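Local coordinates for mandelate racemase/muconate lactonizing enzyme (Jannaschia sp., PDB 4J3Z), which probably abstracts a proton next to a substrate carboxylate, as enzymes of the enolase superfamily do, its own substrate being unestablished, at residues L299-G304 against C328-M333. Numbering follows the deposited sequence.
Sequences LAAAFG and CPNLLM
A301 and N330 bring the two backbones together, with 6.5 Å between their CA atoms, where the last turn of helix 290-302 passes a type I beta turn running from C328 to L331. The turn is closed by a hydrogen bond from L331 N to C328 O of 3.3 Å. The helix ends in a Schellman motif: G304, at positive phi, is the C-prime residue, and its N lies 3.0 Å from A301 O. No hydrogen bond joins the two segments, and the buried surface is small, 89 Å². One side chain, N330, bridges the gap. With chi1 at 62°, its CG is tucked between the two main-chain branches, N and C, and the amide reaches from the turn to the helix. There ND2 rests against the methyl group of A300, 3.5 Å from CB, and lies 3.8 Å from A301 N, a donor like itself, so the two nitrogens only pack together. The same ND2 makes a weak hydrogen bond to A297 O, one turn earlier in the helix, while the backbone of N330 bonds to L307 of strand 306-307. The contact thus joins the C-terminal end of one barrel helix to the loop leading from helix 315-327 into strand 334-336, an arrangement of neighbouring beta-alpha units in the modified TIM barrel of the enolase superfamily.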
loop_
_atom_site.group_PDB
_atom_site.type_symbol
_atom_site.label_atom_id
_atom_site.label_comp_id
_atom_site.label_asym_id
_atom_site.label_seq_id
_atom_site.Cartn_x
_atom_site.Cartn_y
_atom_site.Cartn_z
ATOM N N LEU D 299 -1.384 1.647 23.565
ATOM C CA LEU D 299 -1.360 1.770 22.109
ATOM C C LEU D 299 -0.099 2.482 21.620
ATOM O O LEU D 299 0.436 2.138 20.572
ATOM C CB LEU D 299 -2.601 2.499 21.597
ATOM C CG LEU D 299 -3.816 1.753 21.029
ATOM C CD1 LEU D 299 -3.494 0.968 19.766
ATOM C CD2 LEU D 299 -4.501 0.879 22.059
ATOM N N ALA D 300 0.367 3.482 22.359
ATOM C CA ALA D 300 1.646 4.121 22.031
ATOM C C ALA D 300 2.755 3.059 21.953
ATOM O O ALA D 300 3.403 2.908 20.929
ATOM C CB ALA D 300 1.987 5.201 23.055
ATOM N N ALA D 301 2.939 2.308 23.038
ATOM C CA ALA D 301 3.923 1.232 23.101
ATOM C C ALA D 301 3.859 0.237 21.923
ATOM O O ALA D 301 4.897 -0.209 21.432
ATOM C CB ALA D 301 3.802 0.499 24.423
ATOM N N ALA D 302 2.647 -0.097 21.474
ATOM C CA ALA D 302 2.442 -0.950 20.300
ATOM C C ALA D 302 3.070 -0.397 19.009
ATOM O O ALA D 302 3.354 -1.157 18.073
ATOM C CB ALA D 302 0.960 -1.191 20.091
ATOM N N PHE D 303 3.268 0.921 18.973
ATOM C CA PHE D 303 3.864 1.626 17.835
ATOM C C PHE D 303 5.277 2.132 18.134
ATOM O O PHE D 303 5.851 2.921 17.361
ATOM C CB PHE D 303 2.977 2.812 17.435
ATOM C CG PHE D 303 1.756 2.421 16.644
ATOM C CD1 PHE D 303 1.815 2.312 15.260
ATOM C CD2 PHE D 303 0.547 2.179 17.279
ATOM C CE1 PHE D 303 0.694 1.960 14.530
ATOM C CE2 PHE D 303 -0.574 1.825 16.555
ATOM C CZ PHE D 303 -0.504 1.713 15.183
ATOM N N GLY D 304 5.835 1.691 19.259
ATOM C CA GLY D 304 7.148 2.157 19.715
ATOM C C GLY D 304 7.123 3.632 20.061
ATOM O O GLY D 304 8.175 4.286 20.112
ATOM N N CYS D 328 3.696 4.295 33.541
ATOM C CA CYS D 328 3.987 3.964 32.136
ATOM C C CYS D 328 5.487 3.826 31.842
ATOM O O CYS D 328 6.255 4.777 32.053
ATOM C CB CYS D 328 3.379 4.998 31.180
ATOM S SG CYS D 328 1.583 5.249 31.264
ATOM N N PRO D 329 5.910 2.634 31.359
ATOM C CA PRO D 329 7.284 2.395 30.896
ATOM C C PRO D 329 7.702 3.306 29.751
ATOM O O PRO D 329 8.900 3.587 29.587
ATOM C CB PRO D 329 7.241 0.937 30.419
ATOM C CG PRO D 329 6.191 0.311 31.289
ATOM C CD PRO D 329 5.141 1.378 31.464
ATOM N N ASN D 330 6.722 3.767 28.979
ATOM C CA ASN D 330 6.963 4.582 27.790
ATOM C C ASN D 330 6.804 6.086 28.029
ATOM O O ASN D 330 6.743 6.866 27.082
ATOM C CB ASN D 330 6.052 4.130 26.641
ATOM C CG ASN D 330 4.581 4.299 26.962
ATOM O OD1 ASN D 330 4.166 4.150 28.108
ATOM N ND2 ASN D 330 3.783 4.614 25.947
ATOM N N LEU D 331 6.739 6.493 29.293
ATOM C CA LEU D 331 6.646 7.914 29.616
ATOM C C LEU D 331 7.910 8.671 29.213
ATOM O O LEU D 331 9.015 8.288 29.591
ATOM C CB LEU D 331 6.395 8.125 31.111
ATOM C CG LEU D 331 6.147 9.598 31.460
ATOM C CD1 LEU D 331 4.670 9.944 31.315
ATOM C CD2 LEU D 331 6.646 9.901 32.856
ATOM N N LEU D 332 7.741 9.741 28.444
ATOM C CA LEU D 332 8.853 10.642 28.159
ATOM C C LEU D 332 8.936 11.779 29.193
ATOM O O LEU D 332 9.959 11.921 29.869
ATOM C CB LEU D 332 8.774 11.173 26.732
ATOM C CG LEU D 332 9.833 12.187 26.305
ATOM C CD1 LEU D 332 11.228 11.582 26.241
ATOM C CD2 LEU D 332 9.429 12.789 24.972
ATOM N N MET D 333 7.871 12.574 29.322
ATOM C CA MET D 333 7.826 13.671 30.306
ATOM C C MET D 333 6.436 14.257 30.492
ATOM O O MET D 333 5.638 14.298 29.554
ATOM C CB MET D 333 8.804 14.802 29.938
ATOM C CG MET D 333 8.607 15.395 28.547
ATOM S SD MET D 333 9.928 16.506 28.026
ATOM C CE MET D 333 11.075 15.356 27.278
#